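Glycerol-3-phosphate dehydrogenase [NAD(+)] (Dunaliella salina, PDB 6IUY) probably interconverts sn-glycerol 3-phosphate and dihydroxyacetone phosphate with NAD(+)/NADH, and carries a magnesium-binding haloacid dehalogenase-like domain in the same chain. Local coordinates at residues 254-259 / 289-294; 258-263 / 345-350; 294-299 / 329-334; 373-378 / 400-405. All coordinates share one frame; numbering follows the deposited sequence.

All four contacts reach one sheet, that of the NAD-binding domain, where the strands run in the order 331-334, 293-297, 257-262, 346-349, 374-377, 404-408. Contact 3 joins the outermost pair, contact 1 the next, contact 2 the third and fourth strands, contact 4 the fifth and sixth, with 422-427 and 446-451 beyond. Contacts 1 and 2 share K258 and V259, and contacts 1 and 3 share V294. Centres of contacts 2 and 4 are about 9 Å apart, those of contacts 3 and 4 about 19 Å. Along the chain contact 1 closes first, contact 3 is nested within the loop closed by contact 2, and contact 4 follows. The parallel strands bring C350, H299 and L378 to the dinucleotide.

Contact 1. Residues 254-259 / 289-294; sequences LKRYKV and VFEKEV
Y257 and V289 open the buried side of this pairing: CD1 of the tyrosine ring sits 3.5 Å from V289 CG2, while V289 O lies at the ring's edge, near its plane. The same carbonyl accepts a hydrogen bond from Y257 N, and E291 N returns a nearly straight bond (170°) of 2.6 Å to Y257 O, so Y257 and F290 form a parallel bridge. On their shared face Y257 CB and V259 CG2 both approach F290 CD1, the latter at 4.1 Å, and V259 CG1 lies alongside V294 CG1, the two valines pointing the same way. Helices 266-282 and 431-441 pack against F290. The other side is polar and faces solvent. The aliphatic parts of R256 and K258 pack closely on E291, and only the charged ends are loose. R256, its CG anti to the backbone N (chi1 -168°), bends at chi3 and brings NH1 to E291 OE2, a salt bridge at 3.4 Å whose hydrogen bond is weak, the guanidinium and carboxylate planes 90° apart. K258 runs beside E291 in the same direction, CG against CG, and its NZ stays 4.2 Å from E291 OE2, beyond a salt bridge. At the corner around K292 no direct backbone bond is made; a water links V259 N, at 2.8 Å, to the carbonyls of E291 and E293. The chemistry implies a pairing fixed by two short backbone bonds and a buried apolar face, with R256 and K258 probably steadying the carboxylate of E291 at the solvent-facing edge.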
# COMPACT_ATOMS: atom_id res chain seq x y z
N LEU A 254 -25.41 -33.48 0.14
CA LEU A 254 -24.61 -32.24 0.18
C LEU A 254 -23.43 -32.43 1.13
O LEU A 254 -23.61 -32.91 2.26
CB LEU A 254 -25.46 -31.05 0.66
CG LEU A 254 -26.45 -30.40 -0.31
CD1 LEU A 254 -27.21 -29.29 0.38
CD2 LEU A 254 -25.72 -29.86 -1.52
N LYS A 255 -22.23 -32.07 0.69
CA LYS A 255 -21.07 -32.18 1.57
C LYS A 255 -21.24 -31.30 2.82
O LYS A 255 -21.73 -30.16 2.73
CB LYS A 255 -19.77 -31.82 0.84
CG LYS A 255 -18.53 -32.47 1.48
CD LYS A 255 -17.25 -32.03 0.79
CE LYS A 255 -16.03 -32.80 1.32
NZ LYS A 255 -14.78 -32.48 0.56
N ARG A 256 -20.89 -31.85 3.98
CA ARG A 256 -20.86 -31.09 5.23
C ARG A 256 -19.45 -31.17 5.78
O ARG A 256 -18.98 -32.25 6.16
CB ARG A 256 -21.86 -31.61 6.25
CG ARG A 256 -22.04 -30.68 7.42
CD ARG A 256 -22.83 -31.31 8.56
NE ARG A 256 -24.23 -31.51 8.21
CZ ARG A 256 -24.80 -32.70 8.03
NH1 ARG A 256 -24.08 -33.81 8.18
NH2 ARG A 256 -26.09 -32.78 7.72
N TYR A 257 -18.76 -30.04 5.82
CA TYR A 257 -17.35 -30.01 6.15
C TYR A 257 -17.12 -30.18 7.64
O TYR A 257 -17.77 -29.51 8.44
CB TYR A 257 -16.73 -28.70 5.65
CG TYR A 257 -16.58 -28.64 4.15
CD1 TYR A 257 -17.65 -28.31 3.33
CD2 TYR A 257 -15.36 -28.93 3.56
CE1 TYR A 257 -17.50 -28.28 1.94
CE2 TYR A 257 -15.20 -28.88 2.18
CZ TYR A 257 -16.27 -28.56 1.38
OH TYR A 257 -16.10 -28.53 0.02
N LYS A 258 -16.25 -31.12 8.03
CA LYS A 258 -15.79 -31.19 9.43
C LYS A 258 -14.52 -30.35 9.54
O LYS A 258 -13.62 -30.50 8.72
CB LYS A 258 -15.47 -32.63 9.88
CG LYS A 258 -16.67 -33.60 9.96
CD LYS A 258 -16.27 -34.89 10.72
CE LYS A 258 -16.99 -36.13 10.19
NZ LYS A 258 -18.46 -35.95 10.11
N VAL A 259 -14.46 -29.48 10.54
CA VAL A 259 -13.32 -28.57 10.66
C VAL A 259 -12.38 -29.00 11.78
O VAL A 259 -12.83 -29.29 12.88
CB VAL A 259 -13.80 -27.14 10.93
CG1 VAL A 259 -12.61 -26.18 11.00
CG2 VAL A 259 -14.81 -26.72 9.85
N VAL A 289 -23.27 -26.26 5.63
CA VAL A 289 -22.03 -26.66 5.00
C VAL A 289 -20.95 -27.09 6.02
O VAL A 289 -19.91 -27.62 5.61
CB VAL A 289 -21.46 -25.53 4.09
CG1 VAL A 289 -20.94 -24.39 4.92
CG2 VAL A 289 -20.36 -26.07 3.19
N PHE A 290 -21.18 -26.88 7.32
CA PHE A 290 -20.19 -27.28 8.34
C PHE A 290 -20.75 -28.19 9.45
O PHE A 290 -21.88 -28.00 9.92
CB PHE A 290 -19.57 -26.05 9.04
CG PHE A 290 -18.94 -25.08 8.10
CD1 PHE A 290 -17.80 -25.42 7.41
CD2 PHE A 290 -19.47 -23.81 7.93
CE1 PHE A 290 -17.22 -24.54 6.55
CE2 PHE A 290 -18.89 -22.93 7.07
CZ PHE A 290 -17.77 -23.29 6.38
N GLU A 291 -19.94 -29.15 9.87
CA GLU A 291 -20.20 -29.87 11.12
C GLU A 291 -20.21 -28.86 12.26
O GLU A 291 -19.40 -27.93 12.27
CB GLU A 291 -19.14 -30.95 11.37
CG GLU A 291 -19.50 -32.31 10.81
CD GLU A 291 -20.84 -32.84 11.33
OE1 GLU A 291 -21.06 -32.82 12.56
OE2 GLU A 291 -21.68 -33.25 10.50
N LYS A 292 -21.11 -29.03 13.22
CA LYS A 292 -21.21 -28.08 14.32
C LYS A 292 -19.96 -28.08 15.18
O LYS A 292 -19.48 -27.03 15.62
CB LYS A 292 -22.43 -28.36 15.20
CG LYS A 292 -22.58 -27.34 16.31
CD LYS A 292 -23.81 -27.59 17.17
CE LYS A 292 -23.99 -26.49 18.20
NZ LYS A 292 -25.26 -26.65 18.98
N GLU A 293 -19.41 -29.27 15.40
CA GLU A 293 -18.27 -29.42 16.27
C GLU A 293 -16.93 -29.21 15.59
O GLU A 293 -16.63 -29.82 14.55
CB GLU A 293 -18.30 -30.80 16.92
CG GLU A 293 -17.03 -31.13 17.69
CD GLU A 293 -17.14 -32.44 18.47
OE1 GLU A 293 -17.82 -32.44 19.51
OE2 GLU A 293 -16.55 -33.46 18.04
N VAL A 294 -16.09 -28.38 16.19
CA VAL A 294 -14.76 -28.13 15.65
C VAL A 294 -13.74 -28.84 16.50
O VAL A 294 -13.74 -28.68 17.71
CB VAL A 294 -14.41 -26.62 15.62
CG1 VAL A 294 -13.04 -26.40 15.02
CG2 VAL A 294 -15.43 -25.85 14.86
O HOH W 1 -16.74 -28.78 11.96
O HOH W 2 -14.93 -31.82 14.03

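Contact 2. Residues 258-263 / 345-350; sequences KVTMVG and DALIFC
M261 threads its side chain over I348 toward C350. CB starts on the face shared with V259, A346 and I348; CG is anti to the backbone N (chi1 171°), and a bend at chi2 sets SD against I348 CG2 at 3.7 Å, with C350 CB at the same distance. CE, turned at chi3 toward C350, is too close to C350 CB to be trusted. The side chains of M261 and I348 cross at about a right angle, and I348 CD1 reaches back to V259 CG1 at 3.8 Å. On the reverse face V262 lies beside F349, with V262 CB 4.0 Å from F349 CD1. T260 CB touches L347 CD2, and T260 OG1 is held by A340 O. Strands 258-262 and 346-349 run parallel, 17° apart, with backbone bonds alternating from T260 N to A346 O through to C350 N and V262 O. Where the pairing begins, D345 grips K258 twice: OD2 takes the backbone N of K258 at 2.9 Å through its anti lone pair, and D345 N donates to K258 O, which also accepts from A346 N. With an alanine in place of D345, the K258 amide would probably lose this acceptor and this end of the pairing be less firmly anchored. At the other end G263, probably the first glycine of the Rossmann-type GxGxxA motif, places its CA 3.4 Å from C350 O; a side chain there would clash with that oxygen. The chemistry implies a regular, mostly apolar strand pair that delivers C350 to the NAD pocket.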
# COMPACT_ATOMS: atom_id res chain seq x y z
N LYS A 258 -16.25 -31.12 8.03
CA LYS A 258 -15.79 -31.19 9.43
C LYS A 258 -14.52 -30.35 9.54
O LYS A 258 -13.62 -30.50 8.72
CB LYS A 258 -15.47 -32.63 9.88
CG LYS A 258 -16.67 -33.60 9.96
CD LYS A 258 -16.27 -34.89 10.72
CE LYS A 258 -16.99 -36.13 10.19
NZ LYS A 258 -18.46 -35.95 10.11
N VAL A 259 -14.46 -29.48 10.54
CA VAL A 259 -13.32 -28.57 10.66
C VAL A 259 -12.38 -29.00 11.78
O VAL A 259 -12.83 -29.29 12.88
CB VAL A 259 -13.80 -27.14 10.93
CG1 VAL A 259 -12.61 -26.18 11.00
CG2 VAL A 259 -14.81 -26.72 9.85
N THR A 260 -11.09 -29.03 11.48
CA THR A 260 -10.09 -29.27 12.50
C THR A 260 -9.04 -28.14 12.52
O THR A 260 -8.39 -27.87 11.51
CB THR A 260 -9.40 -30.62 12.28
OG1 THR A 260 -10.36 -31.65 12.52
CG2 THR A 260 -8.22 -30.80 13.22
N MET A 261 -8.89 -27.52 13.69
CA MET A 261 -7.81 -26.57 13.96
C MET A 261 -6.57 -27.34 14.40
O MET A 261 -6.62 -28.08 15.39
CB MET A 261 -8.25 -25.57 15.04
CG MET A 261 -7.13 -24.65 15.58
SD MET A 261 -6.54 -23.46 14.34
CE MET A 261 -5.05 -24.28 13.85
N VAL A 262 -5.48 -27.20 13.66
CA VAL A 262 -4.21 -27.80 14.04
C VAL A 262 -3.34 -26.74 14.73
O VAL A 262 -2.61 -25.98 14.07
CB VAL A 262 -3.45 -28.37 12.82
CG1 VAL A 262 -2.10 -28.95 13.24
CG2 VAL A 262 -4.29 -29.41 12.09
N GLY A 263 -3.45 -26.66 16.05
CA GLY A 263 -2.66 -25.74 16.86
C GLY A 263 -3.58 -25.27 17.94
O GLY A 263 -4.78 -25.36 17.78
N ASP A 345 -12.48 -32.40 6.73
CA ASP A 345 -12.59 -31.89 5.35
C ASP A 345 -11.92 -30.52 5.21
O ASP A 345 -11.42 -30.17 4.15
CB ASP A 345 -14.06 -31.79 4.95
CG ASP A 345 -14.81 -33.10 5.17
OD1 ASP A 345 -14.55 -34.05 4.41
OD2 ASP A 345 -15.63 -33.17 6.11
N ALA A 346 -11.92 -29.77 6.31
CA ALA A 346 -11.36 -28.43 6.34
C ALA A 346 -10.28 -28.35 7.41
O ALA A 346 -10.58 -28.42 8.59
CB ALA A 346 -12.47 -27.42 6.62
N LEU A 347 -9.03 -28.24 6.99
CA LEU A 347 -7.91 -28.13 7.93
C LEU A 347 -7.39 -26.71 8.07
O LEU A 347 -6.99 -26.10 7.08
CB LEU A 347 -6.74 -29.02 7.48
CG LEU A 347 -6.78 -30.54 7.63
CD1 LEU A 347 -5.47 -31.14 7.13
CD2 LEU A 347 -7.01 -30.89 9.09
N ILE A 348 -7.36 -26.20 9.30
CA ILE A 348 -6.74 -24.92 9.61
C ILE A 348 -5.38 -25.18 10.26
O ILE A 348 -5.28 -25.82 11.30
CB ILE A 348 -7.65 -24.08 10.53
CG1 ILE A 348 -9.01 -23.89 9.87
CG2 ILE A 348 -7.05 -22.71 10.80
CD1 ILE A 348 -10.08 -23.41 10.81
N PHE A 349 -4.32 -24.70 9.64
CA PHE A 349 -3.00 -24.83 10.23
C PHE A 349 -2.64 -23.52 10.94
O PHE A 349 -2.55 -22.47 10.31
CB PHE A 349 -1.97 -25.22 9.17
CG PHE A 349 -2.11 -26.64 8.68
CD1 PHE A 349 -1.55 -27.70 9.39
CD2 PHE A 349 -2.82 -26.92 7.52
CE1 PHE A 349 -1.70 -29.02 8.95
CE2 PHE A 349 -2.96 -28.25 7.07
CZ PHE A 349 -2.39 -29.30 7.80
N CYS A 350 -2.45 -23.58 12.27
CA CYS A 350 -2.11 -22.42 13.10
C CYS A 350 -1.22 -22.80 14.28
O CYS A 350 -1.65 -22.82 15.42
CB CYS A 350 -3.37 -21.73 13.61
SG CYS A 350 -3.07 -20.06 14.28

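Contact 3. Residues 294-299 / 329-334; sequences VTMWVH and ENVKAT. With NAD (nicotinamide-adenine-dinucleotide), chain C.
T295 and T334 meet through their methyls, each turned toward the other by its first torsion: T295 OG1 lies beside the backbone N (chi1 -63°), which leaves CG2 anti to it, whereas in T334 the anti place is taken by OG1 (chi1 161°), leaving CG2 between the backbone N and carbonyl carbon. The two CG2 atoms come to 3.8 Å as the side chains cross, and T334 OG1 turns to D336 N and E339. On the opposite face M296 CE touches V331 CG1 at 4.2 Å. Beyond the strand V298 CG2 rests on A333 CB at 3.8 Å, with I312 of helix 307-315 against both residues. Strands 294-297 and 331-334 are parallel, 30° apart, and with helix 307-315 form a beta-alpha-beta unit of the Rossmann fold. V294 N to N330 O begins the backbone bonding and V298 N to T334 O, 2.9 Å, ends it; T334 O also lies 3.6 Å from W297 CD1. The indole of W297 has the backbone N of H299 over the centre of one face, and its CH2 is 4.1 Å from C2A of the NAD adenine. H299 itself makes no contact with 329-334 but lays a face of its imidazole on the adenine, C6A standing 3.6 Å above the imidazole plane, over its centre, while its CB approaches the ribose O2B at 3.4 Å. Replacing H299 by an alanine would remove the flat surface the adenine lies against, probably leaving the base freer to turn. N330 ND2, at the far end, bonds to K292 O and A276 O.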
# COMPACT_ATOMS: atom_id res chain seq x y z
N VAL A 294 -16.09 -28.38 16.19
CA VAL A 294 -14.76 -28.13 15.65
C VAL A 294 -13.74 -28.84 16.50
O VAL A 294 -13.74 -28.68 17.71
CB VAL A 294 -14.41 -26.62 15.62
CG1 VAL A 294 -13.04 -26.40 15.02
CG2 VAL A 294 -15.43 -25.85 14.86
N THR A 295 -12.82 -29.56 15.88
CA THR A 295 -11.84 -30.29 16.64
C THR A 295 -10.58 -29.44 16.72
O THR A 295 -10.21 -28.81 15.74
CB THR A 295 -11.57 -31.67 16.00
OG1 THR A 295 -12.77 -32.43 16.04
CG2 THR A 295 -10.52 -32.42 16.72
N MET A 296 -9.95 -29.39 17.89
CA MET A 296 -8.70 -28.66 18.00
C MET A 296 -7.61 -29.57 18.53
O MET A 296 -7.71 -30.05 19.66
CB MET A 296 -8.86 -27.43 18.90
CG MET A 296 -7.56 -26.82 19.39
SD MET A 296 -7.78 -25.16 20.09
CE MET A 296 -8.56 -25.51 21.68
N TRP A 297 -6.57 -29.81 17.73
CA TRP A 297 -5.38 -30.49 18.24
C TRP A 297 -4.60 -29.60 19.18
O TRP A 297 -4.20 -28.47 18.83
CB TRP A 297 -4.48 -30.93 17.11
CG TRP A 297 -3.18 -31.57 17.58
CD1 TRP A 297 -3.04 -32.75 18.25
CD2 TRP A 297 -1.85 -31.06 17.40
NE1 TRP A 297 -1.71 -33.01 18.49
CE2 TRP A 297 -0.96 -31.98 17.98
CE3 TRP A 297 -1.33 -29.90 16.79
CZ2 TRP A 297 0.43 -31.80 17.97
CZ3 TRP A 297 0.05 -29.72 16.78
CH2 TRP A 297 0.91 -30.66 17.37
N VAL A 298 -4.39 -30.13 20.39
CA VAL A 298 -3.63 -29.46 21.44
C VAL A 298 -2.38 -30.26 21.74
O VAL A 298 -2.46 -31.33 22.34
CB VAL A 298 -4.44 -29.32 22.73
CG1 VAL A 298 -3.66 -28.50 23.77
CG2 VAL A 298 -5.80 -28.70 22.46
N HIS A 299 -1.22 -29.75 21.33
CA HIS A 299 0.05 -30.39 21.65
C HIS A 299 0.16 -30.63 23.15
O HIS A 299 -0.12 -29.73 23.94
CB HIS A 299 1.21 -29.54 21.18
CG HIS A 299 2.55 -30.09 21.56
ND1 HIS A 299 3.33 -29.54 22.57
CD2 HIS A 299 3.27 -31.12 21.06
CE1 HIS A 299 4.45 -30.22 22.68
NE2 HIS A 299 4.44 -31.19 21.77
N GLU A 329 -19.09 -23.77 23.22
CA GLU A 329 -19.37 -25.12 23.69
C GLU A 329 -19.22 -26.20 22.61
O GLU A 329 -19.34 -27.38 22.91
CB GLU A 329 -20.77 -25.18 24.28
CG GLU A 329 -20.93 -24.21 25.46
CD GLU A 329 -22.27 -24.31 26.11
OE1 GLU A 329 -22.98 -25.30 25.84
OE2 GLU A 329 -22.62 -23.38 26.88
N ASN A 330 -18.95 -25.80 21.37
CA ASN A 330 -18.81 -26.76 20.28
C ASN A 330 -17.37 -26.97 19.84
O ASN A 330 -17.11 -27.33 18.69
CB ASN A 330 -19.69 -26.36 19.08
CG ASN A 330 -19.42 -24.93 18.57
OD1 ASN A 330 -19.37 -23.97 19.33
ND2 ASN A 330 -19.27 -24.80 17.26
N VAL A 331 -16.43 -26.77 20.76
CA VAL A 331 -15.02 -26.95 20.47
C VAL A 331 -14.53 -28.18 21.21
O VAL A 331 -14.77 -28.31 22.41
CB VAL A 331 -14.19 -25.70 20.89
CG1 VAL A 331 -12.70 -25.99 20.90
CG2 VAL A 331 -14.50 -24.53 19.97
N LYS A 332 -13.87 -29.10 20.51
CA LYS A 332 -13.49 -30.35 21.14
C LYS A 332 -12.00 -30.57 20.97
O LYS A 332 -11.51 -30.68 19.86
CB LYS A 332 -14.28 -31.53 20.55
CG LYS A 332 -14.30 -32.79 21.45
CD LYS A 332 -14.69 -32.40 22.90
CE LYS A 332 -15.49 -33.47 23.62
NZ LYS A 332 -16.91 -33.03 23.86
N ALA A 333 -11.30 -30.65 22.09
CA ALA A 333 -9.86 -30.72 22.10
C ALA A 333 -9.36 -32.15 22.18
O ALA A 333 -9.89 -32.94 22.96
CB ALA A 333 -9.32 -29.94 23.29
N THR A 334 -8.32 -32.45 21.44
CA THR A 334 -7.63 -33.71 21.62
C THR A 334 -6.15 -33.55 21.36
O THR A 334 -5.73 -32.70 20.57
CB THR A 334 -8.18 -34.80 20.68
OG1 THR A 334 -7.20 -35.85 20.60
CG2 THR A 334 -8.42 -34.25 19.29
PA NAD C . 1.67 -19.32 20.58
O1A NAD C . 0.63 -18.95 21.56
O2A NAD C . 2.66 -18.21 20.27
O5B NAD C . 2.54 -20.59 21.11
C5B NAD C . 1.98 -21.50 22.07
C4B NAD C . 1.81 -22.90 21.43
O4B NAD C . 2.99 -23.41 21.18
C3B NAD C . 1.17 -23.85 22.44
O3B NAD C . -0.13 -24.09 22.18
C2B NAD C . 1.99 -25.15 22.31
O2B NAD C . 1.04 -26.30 22.23
C1B NAD C . 2.67 -24.98 21.22
N9A NAD C . 3.85 -25.74 21.28
C8A NAD C . 4.86 -25.66 22.18
N7A NAD C . 5.78 -26.59 21.83
C5A NAD C . 5.33 -27.26 20.74
C6A NAD C . 5.85 -28.30 20.00
N6A NAD C . 7.08 -28.98 20.23
N1A NAD C . 5.19 -28.77 18.93
C2A NAD C . 3.99 -28.22 18.60
N3A NAD C . 3.46 -27.20 19.32
C4A NAD C . 4.14 -26.73 20.39
O3 NAD C . 0.92 -19.76 19.23
PN NAD C . -0.09 -18.88 18.34
O1N NAD C . -0.43 -17.58 19.04
O2N NAD C . -1.36 -19.65 18.06
O5D NAD C . 0.68 -18.51 17.02
C5D NAD C . 0.98 -19.49 16.04
C4D NAD C . 1.10 -18.76 14.69
O4D NAD C . 0.18 -17.82 14.59
C3D NAD C . 2.44 -18.06 14.64
O3D NAD C . 3.02 -18.32 13.45
C2D NAD C . 2.10 -16.54 14.76
O2D NAD C . 3.20 -15.79 14.10
C1D NAD C . 0.94 -16.44 14.19
N1N NAD C . 0.12 -15.33 14.63
C2N NAD C . -0.01 -14.99 15.96
C3N NAD C . -0.81 -13.92 16.34
C7N NAD C . -0.91 -13.55 17.83
O7N NAD C . -1.36 -12.48 18.18
N7N NAD C . -0.46 -14.51 18.81
C4N NAD C . -1.50 -13.18 15.40
C5N NAD C . -1.41 -13.54 14.06
C6N NAD C . -0.60 -14.62 13.70

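Contact 4. Residues 373-378 / 400-405; sequences VKAISL and LGIDCS
A375 and I376 pair in parallel with C404 and S405, the CA atoms of I376 and S405 lying 4.5 Å apart. The touching parts of 373-377 and 402-405 nevertheless diverge by 41°. S405 N donates to A375 O at 3.1 Å and S377 N to S405 O at 3.0 Å; the bond from A375 N to D403 O is weak, and the chains lie farther apart toward V373 and I402. A water also donates to A375 O and is hydrogen-bonded to S405 OG, which also bonds to A429 N. On the face of A375 and C404, the end of I402 packs against V373, just before the strand, and A375 within it: CD1 lies 3.5 Å from A375 CB and close to V373 CG1. V373 CG1 sits between its backbone N and carbonyl carbon (chi1 58°), which brings it against I402 CG2 as well, a notably tight spot at 3.2 Å. C404 SG, anti to its own N, bridges A375 CB and S377 CB, the latter at 3.9 Å. Helix 392-400 packs over this face through V396, touching I402 and C404. On the other face I376 CG1 approaches S405 CB at 4.0 Å, with W437 of helix 431-441 against both residues. Next to S377, L378 reaches the NAD pocket. Parallel strands with helices on both faces and the dinucleotide beyond their C-terminal ends are characteristic of the Rossmann-type nucleotide-binding domain.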
# COMPACT_ATOMS: atom_id res chain seq x y z
N VAL A 373 -9.07 -32.62 0.63
CA VAL A 373 -9.20 -31.79 1.82
C VAL A 373 -8.81 -30.34 1.52
O VAL A 373 -7.84 -30.10 0.81
CB VAL A 373 -8.34 -32.31 2.99
CG1 VAL A 373 -6.89 -32.38 2.59
CG2 VAL A 373 -8.47 -31.39 4.19
N LYS A 374 -9.56 -29.39 2.06
CA LYS A 374 -9.20 -27.97 1.91
C LYS A 374 -8.32 -27.58 3.10
O LYS A 374 -8.63 -27.93 4.25
CB LYS A 374 -10.45 -27.09 1.84
CG LYS A 374 -11.52 -27.52 0.81
CD LYS A 374 -11.04 -27.32 -0.63
CE LYS A 374 -12.07 -27.81 -1.65
NZ LYS A 374 -13.49 -27.42 -1.31
N ALA A 375 -7.23 -26.87 2.85
CA ALA A 375 -6.37 -26.39 3.93
C ALA A 375 -6.30 -24.86 3.93
O ALA A 375 -6.40 -24.21 2.88
CB ALA A 375 -4.99 -26.98 3.82
N ILE A 376 -6.11 -24.27 5.11
CA ILE A 376 -5.71 -22.87 5.20
C ILE A 376 -4.69 -22.72 6.31
O ILE A 376 -4.75 -23.40 7.32
CB ILE A 376 -6.90 -21.93 5.46
CG1 ILE A 376 -6.47 -20.46 5.34
CG2 ILE A 376 -7.53 -22.24 6.81
CD1 ILE A 376 -7.65 -19.46 5.24
N SER A 377 -3.75 -21.81 6.10
CA SER A 377 -2.69 -21.56 7.06
C SER A 377 -2.81 -20.16 7.64
O SER A 377 -3.04 -19.19 6.92
CB SER A 377 -1.33 -21.74 6.40
OG SER A 377 -0.29 -21.36 7.28
N LEU A 378 -2.70 -20.06 8.96
CA LEU A 378 -2.72 -18.80 9.67
C LEU A 378 -1.31 -18.47 10.15
O LEU A 378 -1.09 -17.48 10.84
CB LEU A 378 -3.68 -18.87 10.86
CG LEU A 378 -5.15 -18.55 10.62
CD1 LEU A 378 -5.72 -19.37 9.46
CD2 LEU A 378 -5.94 -18.78 11.88
N LEU A 400 1.75 -32.52 1.74
CA LEU A 400 0.46 -33.16 1.91
C LEU A 400 -0.31 -33.25 0.60
O LEU A 400 -1.35 -33.91 0.54
CB LEU A 400 -0.36 -32.40 2.95
CG LEU A 400 0.23 -32.46 4.36
CD1 LEU A 400 -0.59 -31.63 5.34
CD2 LEU A 400 0.29 -33.92 4.80
N GLY A 401 0.17 -32.57 -0.44
CA GLY A 401 -0.44 -32.65 -1.76
C GLY A 401 -1.81 -32.02 -1.89
O GLY A 401 -2.60 -32.39 -2.76
N ILE A 402 -2.11 -31.08 -1.01
CA ILE A 402 -3.37 -30.36 -1.10
C ILE A 402 -3.14 -28.86 -1.28
O ILE A 402 -2.07 -28.33 -0.96
CB ILE A 402 -4.22 -30.59 0.15
CG1 ILE A 402 -3.42 -30.23 1.39
CG2 ILE A 402 -4.69 -32.04 0.23
CD1 ILE A 402 -4.26 -30.25 2.65
N ASP A 403 -4.16 -28.17 -1.78
CA ASP A 403 -4.05 -26.74 -1.98
C ASP A 403 -4.25 -26.03 -0.66
O ASP A 403 -5.02 -26.48 0.19
CB ASP A 403 -5.06 -26.26 -3.03
CG ASP A 403 -4.56 -26.51 -4.44
OD1 ASP A 403 -4.07 -25.55 -5.09
OD2 ASP A 403 -4.64 -27.67 -4.90
N CYS A 404 -3.53 -24.93 -0.46
CA CYS A 404 -3.56 -24.26 0.83
C CYS A 404 -3.68 -22.74 0.70
O CYS A 404 -2.80 -22.09 0.15
CB CYS A 404 -2.31 -24.62 1.63
SG CYS A 404 -2.32 -24.02 3.35
N SER A 405 -4.80 -22.22 1.19
CA SER A 405 -5.01 -20.78 1.27
C SER A 405 -4.26 -20.21 2.49
O SER A 405 -3.64 -20.97 3.24
CB SER A 405 -6.51 -20.48 1.39
OG SER A 405 -7.23 -21.04 0.31
O HOH W 3 -7.84 -23.89 0.30